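PDB 2W6K: COBE from Pseudomonas aeruginosa, which takes part in the biosynthesis of cobalamin (vitamin B12), in a role probably related to that of the C-terminal part of CbiG. Local coordinates for residues A[9-14]-A[109-114]; A[45-50]-A[70-75]. All coordinates share one frame; numbering follows the deposited sequence.

Contact 1: A[9-14]-A[109-114]; sequences PSLLIA and ALAERL
I13, near the start of strand 12-18, and L11, in the loop just before it, lean on one side of helix 102-115 through carbon atoms alone, and A111 receives them both. Its small side chain lets the chain of I13 come close to the helix, with CG1 of I13 3.7 Å from CB of A111. L11 takes the neighbouring place, its CD1 resting 3.6 Å from CA of A111. With CG set between backbone N and carbonyl carbon (chi1 59°), the side chain of L11 also extends CD2 to the last turn of the segment, 4.0 Å from CB of L114. Branching lets I13 serve three helix residues: CG2 meets CD2 of L110 at 4.0 Å, the two side chains crossing at about a right angle, while CD1 reaches CD1 of L114.

Polar bonds stay within each element or lead elsewhere. On the helix, NH2 of R113 bonds back to O of A109 at 3.0 Å, with the acceptor in the guanidinium plane; the backbone N of R113 reaches the same oxygen from the opposite face. NH2 of R113 also bonds to Y82, and E112 forms a salt bridge with R85.

The axes of strand 12-14 and helix 109-114 approach to 8.2 Å, with 146° between their N-to-C directions. This is helix-on-sheet packing in an alpha/beta fold, where the start of a central strand and the residue leading into it turn alternate side chains to the covering helix.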
loop_
_atom_site.group_PDB
_atom_site.type_symbol
_atom_site.label_atom_id
_atom_site.label_comp_id
_atom_site.label_asym_id
_atom_site.label_seq_id
_atom_site.Cartn_x
_atom_site.Cartn_y
_atom_site.Cartn_z
ATOM N N PRO A 9 8.113 12.934 -8.763
ATOM C CA PRO A 9 7.717 12.797 -7.383
ATOM C C PRO A 9 7.920 11.295 -7.150
ATOM O O PRO A 9 7.094 10.486 -7.570
ATOM C CB PRO A 9 6.227 13.167 -7.404
ATOM C CG PRO A 9 6.031 13.931 -8.694
ATOM C CD PRO A 9 6.969 13.250 -9.636
ATOM N N SER A 10 9.059 10.933 -6.568
ATOM C CA SER A 10 9.427 9.529 -6.389
ATOM C C SER A 10 8.596 8.896 -5.286
ATOM O O SER A 10 9.115 8.545 -4.218
ATOM C CB SER A 10 10.903 9.419 -6.033
ATOM O OG SER A 10 11.187 10.250 -4.920
ATOM N N LEU A 11 7.312 8.708 -5.534
ATOM C CA LEU A 11 6.484 8.292 -4.426
ATOM C C LEU A 11 6.521 6.806 -4.147
ATOM O O LEU A 11 6.644 5.980 -5.050
ATOM C CB LEU A 11 5.066 8.836 -4.509
ATOM C CG LEU A 11 4.068 8.619 -5.605
ATOM C CD1 LEU A 11 3.227 7.405 -5.302
ATOM C CD2 LEU A 11 3.215 9.865 -5.620
ATOM N N LEU A 12 6.420 6.492 -2.867
ATOM C CA LEU A 12 6.487 5.119 -2.422
ATOM C C LEU A 12 5.316 4.924 -1.472
ATOM O O LEU A 12 5.195 5.642 -0.458
ATOM C CB LEU A 12 7.789 4.906 -1.679
ATOM C CG LEU A 12 7.947 3.503 -1.079
ATOM C CD1 LEU A 12 8.039 2.420 -2.168
ATOM C CD2 LEU A 12 9.186 3.516 -0.175
ATOM N N ILE A 13 4.466 3.954 -1.802
ATOM C CA ILE A 13 3.243 3.710 -1.051
ATOM C C ILE A 13 3.275 2.317 -0.460
ATOM O O ILE A 13 3.644 1.382 -1.157
ATOM C CB ILE A 13 2.011 3.787 -1.957
ATOM C CG1 ILE A 13 1.893 5.167 -2.654
ATOM C CG2 ILE A 13 0.721 3.463 -1.188
ATOM C CD1 ILE A 13 1.801 6.336 -1.676
ATOM N N ALA A 14 2.839 2.187 0.786
ATOM C CA ALA A 14 2.689 0.834 1.372
ATOM C C ALA A 14 1.213 0.524 1.506
ATOM O O ALA A 14 0.516 1.267 2.183
ATOM C CB ALA A 14 3.345 0.762 2.726
ATOM N N ALA A 109 -3.381 1.556 -6.287
ATOM C CA ALA A 109 -4.464 2.558 -6.399
ATOM C C ALA A 109 -4.073 3.913 -5.863
ATOM O O ALA A 109 -4.234 4.926 -6.560
ATOM C CB ALA A 109 -5.756 2.052 -5.741
ATOM N N LEU A 110 -3.516 3.946 -4.652
ATOM C CA LEU A 110 -3.129 5.202 -4.053
ATOM C C LEU A 110 -1.950 5.822 -4.806
ATOM O O LEU A 110 -1.924 7.040 -5.014
ATOM C CB LEU A 110 -2.803 5.039 -2.561
ATOM C CG LEU A 110 -2.519 6.349 -1.830
ATOM C CD1 LEU A 110 -3.770 7.286 -1.899
ATOM C CD2 LEU A 110 -2.123 6.111 -0.395
ATOM N N ALA A 111 -0.975 5.011 -5.208
ATOM C CA ALA A 111 0.199 5.568 -5.902
ATOM C C ALA A 111 -0.236 6.288 -7.175
ATOM O O ALA A 111 0.232 7.395 -7.461
ATOM C CB ALA A 111 1.209 4.476 -6.231
ATOM N N GLU A 112 -1.157 5.677 -7.905
ATOM C CA GLU A 112 -1.608 6.253 -9.198
ATOM C C GLU A 112 -2.444 7.500 -9.002
ATOM O O GLU A 112 -2.370 8.419 -9.826
ATOM C CB GLU A 112 -2.346 5.213 -10.050
ATOM C CG GLU A 112 -1.433 4.070 -10.460
ATOM C CD GLU A 112 -1.963 3.226 -11.606
ATOM O OE1 GLU A 112 -3.181 3.265 -11.853
ATOM O OE2 GLU A 112 -1.137 2.505 -12.217
ATOM N N ARG A 113 -3.242 7.538 -7.929
ATOM C CA ARG A 113 -4.048 8.718 -7.591
ATOM C C ARG A 113 -3.272 9.924 -7.127
ATOM O O ARG A 113 -3.596 11.054 -7.538
ATOM C CB ARG A 113 -5.141 8.375 -6.569
ATOM C CG ARG A 113 -6.252 7.710 -7.263
ATOM C CD ARG A 113 -7.156 6.865 -6.426
ATOM N NE ARG A 113 -8.135 6.338 -7.359
ATOM C CZ ARG A 113 -7.897 5.365 -8.235
ATOM N NH1 ARG A 113 -8.856 4.999 -9.067
ATOM N NH2 ARG A 113 -6.710 4.754 -8.283
ATOM N N LEU A 114 -2.282 9.708 -6.259
ATOM C CA LEU A 114 -1.395 10.780 -5.835
ATOM C C LEU A 114 -0.448 11.187 -6.949
ATOM O O LEU A 114 -0.123 12.382 -7.069
ATOM C CB LEU A 114 -0.593 10.392 -4.577
ATOM C CG LEU A 114 -1.416 10.136 -3.317
ATOM C CD1 LEU A 114 -0.532 9.514 -2.199
ATOM C CD2 LEU A 114 -2.173 11.391 -2.829
#

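Contact 2: A[45-50]-A[70-75]; sequences LDALAS and PVHFLA
H72 turns one ring edge to strand 47-51: its CD2 lies 3.9 Å from O of L48, which sits in the ring plane, and CB of A47 also approaches that edge. The ring of F73 projects to the other side of the sheet, where CB of S50 meets it obliquely, 4.0 Å from CD1. F73 also lies beside a bound glycerol and packs on L60 of helix 58-67.

The backbones beneath these side chains pair in parallel, L48 with V71, A49 with H72 and S50 with F73. Four backbone bonds hold the pairing. P70 O accepts from L48 N at 2.8 Å. The others join H72 N to L48 O, S50 N to H72 O, and L74 N to S50 O.

Side chains divide between the two faces. V71 places CG2 anti to its backbone N, bringing it 4.0 Å from CB of L48, on the side covered by helix 58-67. On the face of A49 and H72, CD1 of L74 curls back to 4.0 Å from CB of A49, and helix 102-115 packs there through L110. The hydroxyl of S50 is bonded to O of I16 in strand 12-18.

Strands 47-51 and 71-74, joined through helix 58-67, form a beta-alpha-beta crossover at one edge of the mixed sheet, with 71-74 its outermost strand within the chain.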
loop_
_atom_site.group_PDB
_atom_site.type_symbol
_atom_site.label_atom_id
_atom_site.label_comp_id
_atom_site.label_asym_id
_atom_site.label_seq_id
_atom_site.Cartn_x
_atom_site.Cartn_y
_atom_site.Cartn_z
ATOM N N LEU A 45 8.862 6.350 2.792
ATOM C CA LEU A 45 7.423 6.182 2.578
ATOM C C LEU A 45 6.703 7.505 2.510
ATOM O O LEU A 45 6.911 8.357 3.369
ATOM C CB LEU A 45 6.807 5.450 3.767
ATOM C CG LEU A 45 6.651 3.958 3.818
ATOM C CD1 LEU A 45 5.655 3.678 4.938
ATOM C CD2 LEU A 45 6.154 3.394 2.481
ATOM N N ASP A 46 5.802 7.644 1.548
ATOM C CA ASP A 46 4.926 8.803 1.444
ATOM C C ASP A 46 3.563 8.629 2.118
ATOM O O ASP A 46 3.024 9.587 2.670
ATOM C CB ASP A 46 4.753 9.194 -0.001
ATOM C CG ASP A 46 6.051 9.667 -0.611
ATOM O OD1 ASP A 46 6.473 10.803 -0.293
ATOM O OD2 ASP A 46 6.655 8.907 -1.379
ATOM N N ALA A 47 2.985 7.429 2.060
ATOM C CA ALA A 47 1.636 7.236 2.610
ATOM C C ALA A 47 1.356 5.762 2.798
ATOM O O ALA A 47 2.037 4.926 2.200
ATOM C CB ALA A 47 0.617 7.800 1.664
ATOM N N LEU A 48 0.314 5.466 3.574
ATOM C CA LEU A 48 -0.144 4.094 3.718
ATOM C C LEU A 48 -1.508 4.016 3.032
ATOM O O LEU A 48 -2.216 5.030 2.928
ATOM C CB LEU A 48 -0.344 3.723 5.181
ATOM C CG LEU A 48 0.819 3.941 6.159
ATOM C CD1 LEU A 48 0.287 3.700 7.509
ATOM C CD2 LEU A 48 1.952 2.956 5.807
ATOM N N ALA A 49 -1.865 2.832 2.538
ATOM C CA ALA A 49 -3.161 2.663 1.866
ATOM C C ALA A 49 -3.813 1.383 2.319
ATOM O O ALA A 49 -3.130 0.403 2.545
ATOM C CB ALA A 49 -2.994 2.624 0.348
ATOM N N SER A 50 -5.142 1.404 2.439
ATOM C CA SER A 50 -5.881 0.171 2.707
ATOM C C SER A 50 -7.281 0.302 2.149
ATOM O O SER A 50 -7.584 1.216 1.415
ATOM C CB SER A 50 -5.903 -0.174 4.216
ATOM O OG SER A 50 -6.358 -1.505 4.431
ATOM N N PRO A 70 0.150 10.086 6.144
ATOM C CA PRO A 70 -1.242 9.748 6.065
ATOM C C PRO A 70 -1.545 8.292 5.733
ATOM O O PRO A 70 -0.740 7.630 5.071
ATOM C CB PRO A 70 -1.732 10.608 4.889
ATOM C CG PRO A 70 -0.598 10.723 4.039
ATOM C CD PRO A 70 0.570 10.858 4.964
ATOM N N VAL A 71 -2.731 7.842 6.167
ATOM C CA VAL A 71 -3.331 6.580 5.710
ATOM C C VAL A 71 -4.645 6.895 5.000
ATOM O O VAL A 71 -5.472 7.686 5.506
ATOM C CB VAL A 71 -3.521 5.527 6.856
ATOM C CG1 VAL A 71 -4.395 6.093 7.991
ATOM C CG2 VAL A 71 -4.110 4.211 6.312
ATOM N N HIS A 72 -4.778 6.322 3.804
ATOM C CA HIS A 72 -5.923 6.513 2.924
ATOM C C HIS A 72 -6.648 5.210 2.834
ATOM O O HIS A 72 -6.024 4.165 2.636
ATOM C CB HIS A 72 -5.456 6.917 1.529
ATOM C CG HIS A 72 -4.750 8.233 1.485
ATOM N ND1 HIS A 72 -5.372 9.404 1.103
ATOM C CD2 HIS A 72 -3.473 8.564 1.782
ATOM C CE1 HIS A 72 -4.499 10.398 1.152
ATOM N NE2 HIS A 72 -3.341 9.914 1.561
ATOM N N PHE A 73 -7.967 5.275 2.956
ATOM C CA PHE A 73 -8.814 4.107 2.809
ATOM C C PHE A 73 -9.608 4.243 1.531
ATOM O O PHE A 73 -10.366 5.225 1.351
ATOM C CB PHE A 73 -9.711 3.976 4.028
ATOM C CG PHE A 73 -8.947 3.769 5.305
ATOM C CD1 PHE A 73 -8.542 2.490 5.692
ATOM C CD2 PHE A 73 -8.622 4.863 6.108
ATOM C CE1 PHE A 73 -7.828 2.296 6.865
ATOM C CE2 PHE A 73 -7.908 4.684 7.293
ATOM C CZ PHE A 73 -7.508 3.407 7.676
ATOM N N LEU A 74 -9.391 3.299 0.625
ATOM C CA LEU A 74 -9.923 3.386 -0.731
ATOM C C LEU A 74 -11.166 2.511 -0.918
ATOM O O LEU A 74 -11.291 1.432 -0.336
ATOM C CB LEU A 74 -8.842 3.035 -1.771
ATOM C CG LEU A 74 -7.722 4.090 -1.855
ATOM C CD1 LEU A 74 -6.539 3.668 -1.060
ATOM C CD2 LEU A 74 -7.328 4.372 -3.291
ATOM N N ALA A 75 -12.067 2.971 -1.781
ATOM C CA ALA A 75 -13.288 2.198 -2.034
ATOM C C ALA A 75 -12.957 0.827 -2.611
ATOM O O ALA A 75 -12.078 0.716 -3.471
ATOM C CB ALA A 75 -14.180 2.975 -3.044
#

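How the contacts relate
The two contacts illustrate how an alpha/beta core is assembled: contact 2 joins two strands of the sheet and contact 1 lays a helix against it. Contact 1 is largely buried and wholly apolar across its interface, whereas contact 2 depends on backbone hydrogen bonds and is only partly buried, reaching out to an outermost strand. Strands 12-18 and 47-51 are neighbours, so the contacts join directly: A14 O and A49 N lie 2.9 Å apart, a probable hydrogen bond, as is that between L12 N and D46 OD2. Helix 102-115 belongs to both settings, since L110 brings its CD2 to 3.5 Å from O of L48.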